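Local coordinates for putative nitroreductase (Thermotoga maritima, PDB 1VKW), which probably acts as an oxidoreductase, being related to the FMN-dependent nitroreductases, although its substrate and physiological role are not established, at residues Asn14-Ile19 with Ile145-Glu150; Tyr80-Glu85 with His189-Ala194; Gln86-Leu91 with Phe96-Met101; Leu154-Leu159 with Leu183-Ser188. All coordinates share one frame; numbering follows the deposited sequence.

Interaction 1. Residues Asn14-Ile19 with Ile145-Glu150; sequences NIFEAI and IVKIVE
Phe16 and Lys147 make up nearly all of this contact between the start of helix 15-21 and helix 143-153, and the two side chains cross at about a right angle. The tight part is one face of the Phe16 ring. Lys147 CE sits over its centre, 3.7 Å from the ring centroid, so the methylene makes a CH-pi contact. Lys147 NZ lies 3.9 Å from the same centroid and 16° off the ring normal, which is cation-pi geometry. CG of Lys147 stands anti to the backbone N (chi1 -169°), and the extended chain beyond carries CE and NZ across to the ring. The other face of the ring is backed by Ile15 CG2, about 4.1 Å above the plane, and the ring is thereby sandwiched.

The loose part is the rest. The backbones stay well apart, with Phe16 CA 9.3 Å from Lys147 CA, the buried surface is only 110 Å², and Lys147 is exposed at the solvent side. Away from the lysine, the helix start is ordered by a capping box: Glu17 N donates to Asn14 OD1 at 3.0 Å, and Asn14 N returns a bond to Glu17 OE1 at 3.1 Å. The chemistry implies a surface contact that probably draws on the attraction between the ammonium charge and the pi cloud, together with methylene packing.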
loop_
_atom_site.group_PDB
_atom_site.type_symbol
_atom_site.label_atom_id
_atom_site.label_comp_id
_atom_site.label_asym_id
_atom_site.label_seq_id
_atom_site.Cartn_x
_atom_site.Cartn_y
_atom_site.Cartn_z
ATOM N N ASN A 14 8.654 3.799 -10.795
ATOM C CA ASN A 14 8.445 4.805 -9.763
ATOM C C ASN A 14 7.120 4.542 -9.055
ATOM O O ASN A 14 6.355 3.663 -9.457
ATOM C CB ASN A 14 8.525 6.241 -10.342
ATOM C CG ASN A 14 7.411 6.562 -11.347
ATOM O OD1 ASN A 14 6.251 6.177 -11.169
ATOM N ND2 ASN A 14 7.765 7.305 -12.393
ATOM N N ILE A 15 6.880 5.291 -7.984
ATOM C CA ILE A 15 5.709 5.103 -7.145
ATOM C C ILE A 15 4.386 5.132 -7.930
ATOM O O ILE A 15 3.469 4.377 -7.619
ATOM C CB ILE A 15 5.696 6.151 -5.987
ATOM C CG1 ILE A 15 4.503 5.924 -5.052
ATOM C CG2 ILE A 15 5.667 7.573 -6.516
ATOM C CD1 ILE A 15 4.486 4.548 -4.382
ATOM N N PHE A 16 4.280 6.005 -8.927
ATOM C CA PHE A 16 3.055 6.119 -9.709
ATOM C C PHE A 16 2.805 4.844 -10.518
ATOM O O PHE A 16 1.681 4.326 -10.587
ATOM C CB PHE A 16 3.113 7.337 -10.632
ATOM C CG PHE A 16 3.352 8.629 -9.907
ATOM C CD1 PHE A 16 2.436 9.091 -8.965
ATOM C CD2 PHE A 16 4.494 9.375 -10.149
ATOM C CE1 PHE A 16 2.656 10.285 -8.284
ATOM C CE2 PHE A 16 4.723 10.569 -9.466
ATOM C CZ PHE A 16 3.810 11.021 -8.534
ATOM N N GLU A 17 3.873 4.323 -11.108
ATOM C CA GLU A 17 3.776 3.113 -11.913
ATOM C C GLU A 17 3.470 1.906 -11.023
ATOM O O GLU A 17 2.655 1.070 -11.382
ATOM C CB GLU A 17 5.058 2.939 -12.733
ATOM C CG GLU A 17 5.250 4.082 -13.730
ATOM C CD GLU A 17 6.633 4.165 -14.347
ATOM O OE1 GLU A 17 7.616 3.696 -13.734
ATOM O OE2 GLU A 17 6.736 4.728 -15.457
ATOM N N ALA A 18 4.082 1.838 -9.844
ATOM C CA ALA A 18 3.794 0.756 -8.885
ATOM C C ALA A 18 2.328 0.739 -8.451
ATOM O O ALA A 18 1.693 -0.315 -8.433
ATOM C CB ALA A 18 4.687 0.872 -7.670
ATOM N N ILE A 19 1.787 1.904 -8.096
ATOM C CA ILE A 19 0.378 1.997 -7.718
ATOM C C ILE A 19 -0.516 1.585 -8.891
ATOM O O ILE A 19 -1.467 0.817 -8.717
ATOM C CB ILE A 19 0.020 3.424 -7.227
ATOM C CG1 ILE A 19 0.702 3.708 -5.881
ATOM C CG2 ILE A 19 -1.516 3.576 -7.083
ATOM C CD1 ILE A 19 0.693 5.196 -5.443
ATOM N N ILE A 145 -2.682 17.779 -6.106
ATOM C CA ILE A 145 -3.587 17.093 -5.187
ATOM C C ILE A 145 -4.514 16.144 -5.947
ATOM O O ILE A 145 -4.795 15.036 -5.476
ATOM C CB ILE A 145 -4.380 18.090 -4.330
ATOM C CG1 ILE A 145 -3.451 19.166 -3.743
ATOM C CG2 ILE A 145 -5.118 17.365 -3.227
ATOM C CD1 ILE A 145 -2.223 18.625 -2.988
ATOM N N VAL A 146 -4.969 16.570 -7.126
ATOM C CA VAL A 146 -5.740 15.691 -8.000
ATOM C C VAL A 146 -4.946 14.385 -8.183
ATOM O O VAL A 146 -5.483 13.293 -7.981
ATOM C CB VAL A 146 -6.040 16.338 -9.356
ATOM C CG1 VAL A 146 -6.771 15.371 -10.255
ATOM C CG2 VAL A 146 -6.878 17.618 -9.177
ATOM N N LYS A 147 -3.657 14.504 -8.488
ATOM C CA LYS A 147 -2.825 13.318 -8.704
ATOM C C LYS A 147 -2.748 12.423 -7.462
ATOM O O LYS A 147 -2.912 11.201 -7.559
ATOM C CB LYS A 147 -1.416 13.718 -9.139
ATOM C CG LYS A 147 -0.572 12.546 -9.629
ATOM C CD LYS A 147 0.716 13.041 -10.282
ATOM C CE LYS A 147 1.321 11.990 -11.227
ATOM N NZ LYS A 147 2.540 12.504 -11.899
ATOM N N ILE A 148 -2.504 13.019 -6.295
ATOM C CA ILE A 148 -2.421 12.236 -5.048
ATOM C C ILE A 148 -3.744 11.526 -4.760
ATOM O O ILE A 148 -3.739 10.364 -4.379
ATOM C CB ILE A 148 -2.017 13.113 -3.847
ATOM C CG1 ILE A 148 -0.570 13.596 -3.998
ATOM C CG2 ILE A 148 -2.155 12.335 -2.566
ATOM C CD1 ILE A 148 -0.253 14.791 -3.154
ATOM N N VAL A 149 -4.868 12.215 -4.952
ATOM C CA VAL A 149 -6.171 11.611 -4.693
ATOM C C VAL A 149 -6.450 10.441 -5.636
ATOM O O VAL A 149 -6.966 9.397 -5.206
ATOM C CB VAL A 149 -7.323 12.639 -4.766
ATOM C CG1 VAL A 149 -8.676 11.936 -4.594
ATOM C CG2 VAL A 149 -7.185 13.660 -3.640
ATOM N N GLU A 150 -6.127 10.626 -6.912
ATOM C CA GLU A 150 -6.295 9.576 -7.904
ATOM C C GLU A 150 -5.484 8.342 -7.532
ATOM O O GLU A 150 -5.961 7.214 -7.641
ATOM C CB GLU A 150 -5.884 10.079 -9.297
ATOM C CG GLU A 150 -6.862 11.078 -9.903
ATOM C CD GLU A 150 -6.325 11.830 -11.111
ATOM O OE1 GLU A 150 -5.207 11.530 -11.592
ATOM O OE2 GLU A 150 -7.047 12.736 -11.602
#

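Interaction 2. Residues Tyr80-Glu85 with His189-Ala194; sequences YGFQGE and HAYLTA
The buried packing of helix 74-93 against helix 180-198, close to the centre of the chain, rests here on two side-chain pairs, Glu85 with His189 and Phe82 with Tyr191. The polar pair is a His-carboxylate hydrogen bond: His189 NE2 donates to Glu85 OE2 over 2.6 Å at an N-H...O angle of 169°, meeting the oxygen on its anti side. Carboxylate and imidazole are nearly coplanar. Glu85 CG, placed anti to the backbone N (chi1 -173°), lies at the ring edge, 3.4 Å from His189 CD2; the bend at chi2 then turns the carboxylate toward NE2. Each flat group has a second bond: Trp100 NE1 to Glu85 OE1, and His189 ND1 to the carbonyl oxygen of Met151. A leucine in place of Glu85 would probably leave His189 NE2 and Trp100 NE1 without their acceptor in a buried setting, and the imidazole freer to turn.

The aromatic pair is T-shaped. Phe82 presents its edge to the face of Tyr191, with centroids 5.7 Å apart and planes at 70°; Phe82 CZ comes 4.0 Å from Tyr191 CG, and Phe82 CE1 lies 4.0 Å from Tyr191 CB. The hydroxyl of Tyr191 reaches on to Glu201. Together the His-carboxylate bond and the T-shaped pair join two long core helices, consistent with a nitroreductase-like alpha/beta fold.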
loop_
_atom_site.group_PDB
_atom_site.type_symbol
_atom_site.label_atom_id
_atom_site.label_comp_id
_atom_site.label_asym_id
_atom_site.label_seq_id
_atom_site.Cartn_x
_atom_site.Cartn_y
_atom_site.Cartn_z
ATOM N N TYR A 80 -0.654 -1.389 10.506
ATOM C CA TYR A 80 -0.564 -2.614 9.706
ATOM C C TYR A 80 -0.833 -2.328 8.222
ATOM O O TYR A 80 -0.050 -2.718 7.352
ATOM C CB TYR A 80 -1.516 -3.694 10.243
ATOM C CG TYR A 80 -1.166 -5.091 9.756
ATOM C CD1 TYR A 80 -0.297 -5.900 10.475
ATOM C CD2 TYR A 80 -1.679 -5.589 8.560
ATOM C CE1 TYR A 80 0.044 -7.168 10.027
ATOM C CE2 TYR A 80 -1.343 -6.871 8.107
ATOM C CZ TYR A 80 -0.476 -7.651 8.845
ATOM O OH TYR A 80 -0.128 -8.915 8.411
ATOM N N GLY A 81 -1.923 -1.621 7.941
ATOM C CA GLY A 81 -2.241 -1.204 6.579
ATOM C C GLY A 81 -1.183 -0.306 5.965
ATOM O O GLY A 81 -0.792 -0.495 4.820
ATOM N N PHE A 82 -0.696 0.653 6.749
ATOM C CA PHE A 82 0.285 1.640 6.283
ATOM C C PHE A 82 1.616 0.985 5.888
ATOM O O PHE A 82 2.131 1.205 4.787
ATOM C CB PHE A 82 0.493 2.697 7.375
ATOM C CG PHE A 82 1.347 3.865 6.948
ATOM C CD1 PHE A 82 0.866 4.799 6.029
ATOM C CD2 PHE A 82 2.627 4.037 7.467
ATOM C CE1 PHE A 82 1.652 5.888 5.635
ATOM C CE2 PHE A 82 3.419 5.114 7.070
ATOM C CZ PHE A 82 2.929 6.043 6.150
ATOM N N GLN A 83 2.151 0.151 6.775
ATOM C CA GLN A 83 3.407 -0.537 6.502
ATOM C C GLN A 83 3.227 -1.646 5.480
ATOM O O GLN A 83 4.082 -1.838 4.619
ATOM C CB GLN A 83 4.016 -1.083 7.795
ATOM C CG GLN A 83 4.546 0.008 8.699
ATOM C CD GLN A 83 4.997 -0.506 10.052
ATOM O OE1 GLN A 83 5.568 -1.590 10.159
ATOM N NE2 GLN A 83 4.739 0.276 11.092
ATOM N N GLY A 84 2.118 -2.371 5.591
ATOM C CA GLY A 84 1.798 -3.476 4.697
ATOM C C GLY A 84 1.672 -3.063 3.236
ATOM O O GLY A 84 2.164 -3.758 2.348
ATOM N N GLU A 85 1.027 -1.931 2.978
ATOM C CA GLU A 85 0.902 -1.462 1.606
ATOM C C GLU A 85 2.242 -0.957 1.053
ATOM O O GLU A 85 2.489 -1.084 -0.142
ATOM C CB GLU A 85 -0.220 -0.434 1.468
ATOM C CG GLU A 85 -0.536 -0.015 0.031
ATOM C CD GLU A 85 -1.122 -1.106 -0.859
ATOM O OE1 GLU A 85 -1.313 -2.250 -0.400
ATOM O OE2 GLU A 85 -1.413 -0.812 -2.044
ATOM N N HIS A 189 -0.489 5.279 0.160
ATOM C CA HIS A 189 -0.483 5.826 -1.204
ATOM C C HIS A 189 -0.358 7.336 -1.221
ATOM O O HIS A 189 0.377 7.891 -2.034
ATOM C CB HIS A 189 -1.744 5.408 -1.981
ATOM C CG HIS A 189 -1.778 3.958 -2.354
ATOM N ND1 HIS A 189 -2.273 3.511 -3.562
ATOM C CD2 HIS A 189 -1.374 2.855 -1.682
ATOM C CE1 HIS A 189 -2.178 2.191 -3.610
ATOM N NE2 HIS A 189 -1.644 1.768 -2.480
ATOM N N ALA A 190 -1.097 8.011 -0.341
ATOM C CA ALA A 190 -1.062 9.465 -0.284
ATOM C C ALA A 190 0.312 9.939 0.190
ATOM O O ALA A 190 0.894 10.858 -0.368
ATOM C CB ALA A 190 -2.140 9.980 0.617
ATOM N N TYR A 191 0.827 9.288 1.221
ATOM C CA TYR A 191 2.148 9.599 1.746
ATOM C C TYR A 191 3.256 9.432 0.696
ATOM O O TYR A 191 4.051 10.335 0.466
ATOM C CB TYR A 191 2.440 8.737 2.974
ATOM C CG TYR A 191 3.881 8.814 3.380
ATOM C CD1 TYR A 191 4.340 9.834 4.213
ATOM C CD2 TYR A 191 4.799 7.880 2.909
ATOM C CE1 TYR A 191 5.685 9.910 4.577
ATOM C CE2 TYR A 191 6.146 7.952 3.253
ATOM C CZ TYR A 191 6.582 8.965 4.087
ATOM O OH TYR A 191 7.914 9.012 4.425
ATOM N N LEU A 192 3.293 8.274 0.051
ATOM C CA LEU A 192 4.332 7.976 -0.936
ATOM C C LEU A 192 4.266 8.869 -2.186
ATOM O O LEU A 192 5.299 9.267 -2.717
ATOM C CB LEU A 192 4.297 6.484 -1.310
ATOM C CG LEU A 192 4.704 5.496 -0.203
ATOM C CD1 LEU A 192 4.397 4.063 -0.611
ATOM C CD2 LEU A 192 6.171 5.632 0.182
ATOM N N THR A 193 3.069 9.194 -2.664
ATOM C CA THR A 193 2.954 10.063 -3.842
ATOM C C THR A 193 3.265 11.515 -3.496
ATOM O O THR A 193 3.948 12.214 -4.260
ATOM C CB THR A 193 1.576 9.946 -4.499
ATOM O OG1 THR A 193 0.557 10.206 -3.536
ATOM C CG2 THR A 193 1.313 8.515 -4.969
ATOM N N ALA A 194 2.814 11.962 -2.323
ATOM C CA ALA A 194 3.132 13.317 -1.859
ATOM C C ALA A 194 4.641 13.512 -1.654
ATOM O O ALA A 194 5.188 14.576 -1.955
ATOM C CB ALA A 194 2.368 13.628 -0.571
#

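Interaction 3. Residues Gln86-Leu91 with Phe96-Met101; sequences QIVLFL and FGTCWM
Leu91 and Phe96 hold the turn of a short helix-to-strand connection, in which strand 97-101, outermost in its four-stranded antiparallel sheet, runs back along helix 74-93. The segment axes approach to 8.5 Å and run nearly antiparallel, at 158°.

One hydrogen bond joins the two sides: Phe96 N donates to Leu91 O over 2.9 Å at an N-H...O angle of 160°. It fixes the start of the return path.

The remainder is mostly apolar. Leu91 CD2 lies 4.0 Å from Phe96 CD2, and Leu91 CB rests 4.0 Å from Thr98 CG2. Val88 splits its branches: CG1, anti to the backbone N (chi1 165°), meets Thr98 OG1 at 3.4 Å, while CG2 turns to the indole of Trp100. Replacing Val88 with an alanine would probably open a gap between helix and strand where Thr98 and Trp100 now lean on the two methyls. The Phe96 ring also stacks with Tyr117.

The indole N-H is engaged with Glu85, and the valine methyl simply packs beside that nitrogen, obliquely to the ring: Val88 CG2 to Trp100 NE1 is 3.7 Å.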
loop_
_atom_site.group_PDB
_atom_site.type_symbol
_atom_site.label_atom_id
_atom_site.label_comp_id
_atom_site.label_asym_id
_atom_site.label_seq_id
_atom_site.Cartn_x
_atom_site.Cartn_y
_atom_site.Cartn_z
ATOM N N GLN A 86 3.124 -0.429 1.909
ATOM C CA GLN A 86 4.480 -0.096 1.473
ATOM C C GLN A 86 5.195 -1.331 0.926
ATOM O O GLN A 86 5.872 -1.270 -0.109
ATOM C CB GLN A 86 5.284 0.538 2.614
ATOM C CG GLN A 86 4.906 2.000 2.857
ATOM C CD GLN A 86 5.610 2.581 4.056
ATOM O OE1 GLN A 86 6.792 2.913 3.979
ATOM N NE2 GLN A 86 4.896 2.687 5.176
ATOM N N ILE A 87 5.028 -2.452 1.620
ATOM C CA ILE A 87 5.614 -3.727 1.191
ATOM C C ILE A 87 4.988 -4.228 -0.121
ATOM O O ILE A 87 5.708 -4.676 -1.029
ATOM C CB ILE A 87 5.482 -4.786 2.314
ATOM C CG1 ILE A 87 6.254 -4.328 3.564
ATOM C CG2 ILE A 87 5.994 -6.140 1.838
ATOM C CD1 ILE A 87 5.882 -5.080 4.836
ATOM N N VAL A 88 3.660 -4.140 -0.214
ATOM C CA VAL A 88 2.926 -4.501 -1.442
ATOM C C VAL A 88 3.461 -3.747 -2.643
ATOM O O VAL A 88 3.747 -4.336 -3.690
ATOM C CB VAL A 88 1.405 -4.219 -1.302
ATOM C CG1 VAL A 88 0.697 -4.244 -2.662
ATOM C CG2 VAL A 88 0.766 -5.228 -0.374
ATOM N N LEU A 89 3.607 -2.441 -2.484
ATOM C CA LEU A 89 4.074 -1.591 -3.568
ATOM C C LEU A 89 5.521 -1.875 -3.939
ATOM O O LEU A 89 5.903 -1.770 -5.103
ATOM C CB LEU A 89 3.891 -0.113 -3.191
ATOM C CG LEU A 89 2.431 0.342 -3.157
ATOM C CD1 LEU A 89 2.334 1.792 -2.692
ATOM C CD2 LEU A 89 1.766 0.158 -4.536
ATOM N N PHE A 90 6.325 -2.239 -2.950
ATOM C CA PHE A 90 7.683 -2.672 -3.216
ATOM C C PHE A 90 7.684 -3.974 -4.035
ATOM O O PHE A 90 8.421 -4.114 -5.026
ATOM C CB PHE A 90 8.447 -2.844 -1.905
ATOM C CG PHE A 90 9.792 -3.469 -2.082
ATOM C CD1 PHE A 90 10.753 -2.853 -2.877
ATOM C CD2 PHE A 90 10.100 -4.682 -1.474
ATOM C CE1 PHE A 90 12.002 -3.428 -3.044
ATOM C CE2 PHE A 90 11.340 -5.257 -1.646
ATOM C CZ PHE A 90 12.291 -4.631 -2.437
ATOM N N LEU A 91 6.855 -4.923 -3.621
ATOM C CA LEU A 91 6.758 -6.208 -4.309
ATOM C C LEU A 91 6.240 -6.035 -5.739
ATOM O O LEU A 91 6.718 -6.709 -6.654
ATOM C CB LEU A 91 5.858 -7.171 -3.528
ATOM C CG LEU A 91 6.422 -7.738 -2.216
ATOM C CD1 LEU A 91 5.349 -8.521 -1.468
ATOM C CD2 LEU A 91 7.626 -8.613 -2.475
ATOM N N PHE A 96 6.053 -8.672 -8.693
ATOM C CA PHE A 96 5.226 -9.692 -8.045
ATOM C C PHE A 96 3.763 -9.288 -7.960
ATOM O O PHE A 96 3.440 -8.134 -7.659
ATOM C CB PHE A 96 5.728 -9.970 -6.627
ATOM C CG PHE A 96 7.073 -10.609 -6.586
ATOM C CD1 PHE A 96 7.223 -11.947 -6.915
ATOM C CD2 PHE A 96 8.194 -9.875 -6.231
ATOM C CE1 PHE A 96 8.469 -12.547 -6.885
ATOM C CE2 PHE A 96 9.447 -10.468 -6.200
ATOM C CZ PHE A 96 9.585 -11.809 -6.526
ATOM N N GLY A 97 2.880 -10.250 -8.204
ATOM C CA GLY A 97 1.461 -10.081 -7.920
ATOM C C GLY A 97 1.261 -10.180 -6.419
ATOM O O GLY A 97 2.029 -10.851 -5.735
ATOM N N THR A 98 0.254 -9.486 -5.902
ATOM C CA THR A 98 -0.070 -9.542 -4.478
ATOM C C THR A 98 -1.569 -9.648 -4.293
ATOM O O THR A 98 -2.338 -9.347 -5.206
ATOM C CB THR A 98 0.459 -8.283 -3.723
ATOM O OG1 THR A 98 -0.052 -7.084 -4.325
ATOM C CG2 THR A 98 1.963 -8.143 -3.844
ATOM N N CYS A 99 -1.973 -10.075 -3.102
ATOM C CA CYS A 99 -3.369 -10.039 -2.693
ATOM C C CYS A 99 -3.461 -10.036 -1.165
ATOM O O CYS A 99 -2.836 -10.859 -0.483
ATOM C CB CYS A 99 -4.146 -11.217 -3.288
ATOM S SG CYS A 99 -5.881 -11.357 -2.770
ATOM N N TRP A 100 -4.234 -9.089 -0.643
ATOM C CA TRP A 100 -4.505 -8.980 0.782
ATOM C C TRP A 100 -5.492 -10.062 1.223
ATOM O O TRP A 100 -6.663 -10.027 0.850
ATOM C CB TRP A 100 -5.098 -7.601 1.093
ATOM C CG TRP A 100 -4.102 -6.486 1.137
ATOM C CD1 TRP A 100 -3.665 -5.715 0.090
ATOM C CD2 TRP A 100 -3.435 -5.992 2.300
ATOM N NE1 TRP A 100 -2.766 -4.776 0.534
ATOM C CE2 TRP A 100 -2.605 -4.922 1.890
ATOM C CE3 TRP A 100 -3.454 -6.345 3.658
ATOM C CZ2 TRP A 100 -1.801 -4.216 2.783
ATOM C CZ3 TRP A 100 -2.662 -5.635 4.545
ATOM C CH2 TRP A 100 -1.846 -4.583 4.104
HETATM N N MSE A 101 -5.032 -11.003 2.033
HETATM C CA MSE A 101 -5.869 -12.125 2.445
HETATM C C MSE A 101 -6.201 -12.059 3.935
HETATM O O MSE A 101 -5.305 -11.973 4.769
HETATM C CB MSE A 101 -5.149 -13.433 2.130
HETATM C CG MSE A 101 -5.038 -13.756 0.648
HETATM SE SE MSE A 101 -6.024 -15.373 0.155
HETATM C CE MSE A 101 -5.060 -16.678 1.266
#

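Interaction 4. Residues Leu154-Leu159 with Leu183-Ser188; sequences LAPSAL and LGIALS
The carbonyl oxygen of Leu154, immediately ahead of the Ala155-Pro156 pair that meets Ile185 and Ala186, takes hydrogen bonds from both Arg22 NH2 and Arg127 NH2, a double grip on the loop after helix 143-153 where it passes alongside helix 180-198.

Across the contact itself the touching groups are apolar, and the nearest pair of CA atoms, Ala155 CA and Ala186 CA, is 5.5 Å apart. Such nearness is possible because two small residues face each other: Ala155 CB lies 4.0 Å from Ala186 CA and 4.4 Å from Ala186 CB. Beside them Ile185 does most of the work through a single methyl. Its CG2 stands anti to the backbone N, with CG1 beside that N (chi1 -70°), and from there it reaches three groups of the loop. It packs 3.9 Å from Ala155 CB, 3.5 Å from Pro156 CD and 3.4 Å from Pro156 O. That last oxygen is buried against the methyl and has no polar partner in the model, which is probably unfavourable. The proline ring meets Ile185 obliquely, through CD and CG.

A sulfate ion, probably from the crystallisation liquor, is bound about 4 Å from the side chain of Pro156 (nearest atoms). Pro156 and Ile185 also both touch Glu85 and Trp100, so the loop and helix 180-198 meet beside helix 74-93 and strand 97-101, the outermost strand of its sheet.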
loop_
_atom_site.group_PDB
_atom_site.type_symbol
_atom_site.label_atom_id
_atom_site.label_comp_id
_atom_site.label_asym_id
_atom_site.label_seq_id
_atom_site.Cartn_x
_atom_site.Cartn_y
_atom_site.Cartn_z
ATOM N N LEU A 154 -6.791 4.285 -6.050
ATOM C CA LEU A 154 -6.371 3.000 -6.609
ATOM C C LEU A 154 -5.904 2.007 -5.539
ATOM O O LEU A 154 -5.568 0.876 -5.863
ATOM C CB LEU A 154 -5.290 3.197 -7.682
ATOM C CG LEU A 154 -5.756 4.043 -8.881
ATOM C CD1 LEU A 154 -4.616 4.388 -9.803
ATOM C CD2 LEU A 154 -6.891 3.362 -9.658
ATOM N N ALA A 155 -5.883 2.421 -4.273
ATOM C CA ALA A 155 -5.505 1.525 -3.181
ATOM C C ALA A 155 -6.464 0.352 -3.122
ATOM O O ALA A 155 -7.629 0.491 -3.503
ATOM C CB ALA A 155 -5.522 2.273 -1.837
ATOM N N PRO A 156 -5.990 -0.801 -2.652
ATOM C CA PRO A 156 -6.872 -1.921 -2.420
ATOM C C PRO A 156 -7.614 -1.698 -1.111
ATOM O O PRO A 156 -7.198 -0.881 -0.279
ATOM C CB PRO A 156 -5.916 -3.110 -2.312
ATOM C CG PRO A 156 -4.671 -2.517 -1.725
ATOM C CD PRO A 156 -4.594 -1.127 -2.306
ATOM N N SER A 157 -8.726 -2.402 -0.961
ATOM C CA SER A 157 -9.489 -2.386 0.279
ATOM C C SER A 157 -10.200 -3.722 0.409
ATOM O O SER A 157 -10.556 -4.331 -0.604
ATOM C CB SER A 157 -10.488 -1.226 0.287
ATOM O OG SER A 157 -11.377 -1.268 -0.824
ATOM N N ALA A 158 -10.382 -4.175 1.651
ATOM C CA ALA A 158 -11.165 -5.362 1.944
ATOM C C ALA A 158 -12.492 -5.345 1.190
ATOM O O ALA A 158 -13.268 -4.390 1.316
ATOM C CB ALA A 158 -11.418 -5.460 3.439
ATOM N N LEU A 159 -12.730 -6.396 0.407
ATOM C CA LEU A 159 -13.945 -6.553 -0.415
ATOM C C LEU A 159 -14.224 -5.399 -1.397
ATOM O O LEU A 159 -15.363 -5.217 -1.826
ATOM C CB LEU A 159 -15.177 -6.769 0.484
ATOM C CG LEU A 159 -15.188 -8.009 1.375
ATOM C CD1 LEU A 159 -16.562 -8.174 2.026
ATOM C CD2 LEU A 159 -14.823 -9.253 0.581
ATOM N N LEU A 183 -7.758 2.302 5.888
ATOM C CA LEU A 183 -7.278 3.667 6.121
ATOM C C LEU A 183 -5.762 3.751 5.952
ATOM O O LEU A 183 -5.268 4.606 5.222
ATOM C CB LEU A 183 -7.651 4.154 7.528
ATOM C CG LEU A 183 -7.796 5.680 7.688
ATOM C CD1 LEU A 183 -8.312 6.012 9.078
ATOM C CD2 LEU A 183 -6.516 6.424 7.415
ATOM N N GLY A 184 -5.048 2.845 6.622
ATOM C CA GLY A 184 -3.598 2.796 6.558
ATOM C C GLY A 184 -3.093 2.546 5.151
ATOM O O GLY A 184 -2.120 3.158 4.731
ATOM N N ILE A 185 -3.748 1.628 4.440
ATOM C CA ILE A 185 -3.398 1.309 3.050
ATOM C C ILE A 185 -3.482 2.565 2.167
ATOM O O ILE A 185 -2.526 2.910 1.473
ATOM C CB ILE A 185 -4.306 0.156 2.513
ATOM C CG1 ILE A 185 -3.957 -1.175 3.206
ATOM C CG2 ILE A 185 -4.148 -0.028 1.008
ATOM C CD1 ILE A 185 -4.939 -2.293 2.921
ATOM N N ALA A 186 -4.625 3.249 2.211
ATOM C CA ALA A 186 -4.823 4.462 1.427
ATOM C C ALA A 186 -3.835 5.555 1.840
ATOM O O ALA A 186 -3.303 6.280 0.995
ATOM C CB ALA A 186 -6.251 4.961 1.576
ATOM N N LEU A 187 -3.590 5.667 3.141
ATOM C CA LEU A 187 -2.671 6.679 3.667
ATOM C C LEU A 187 -1.256 6.470 3.143
ATOM O O LEU A 187 -0.545 7.447 2.881
ATOM C CB LEU A 187 -2.681 6.665 5.197
ATOM C CG LEU A 187 -1.930 7.757 5.955
ATOM C CD1 LEU A 187 -2.617 9.092 5.795
ATOM C CD2 LEU A 187 -1.830 7.362 7.428
ATOM N N SER A 188 -0.861 5.207 2.972
ATOM C CA SER A 188 0.439 4.874 2.379
ATOM C C SER A 188 0.569 5.407 0.959
ATOM O O SER A 188 1.619 5.943 0.593
ATOM C CB SER A 188 0.711 3.361 2.412
ATOM O OG SER A 188 -0.004 2.662 1.403
#

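How the interactions relate
From the N terminus, interaction 1 closes the longest loop, from residues 14-19 to 145-150, bringing the first helix to helix 143-153. Interaction 2 opens inside that loop at 80-85 and closes only at 189-194, so the two cross. Interaction 3, a short turn from 86-91 to 96-101, is nested within both. Interaction 4 follows interactions 1 and 3 in series and is nested inside interaction 2. Helix 180-198 is the common hub: interactions 2 and 4 use successive parts of it, and Ile15 and Ile19 of interaction 1 pack on it. Helix 74-93 links interactions 2 and 3, joining that hub to the sheet containing strand 97-101.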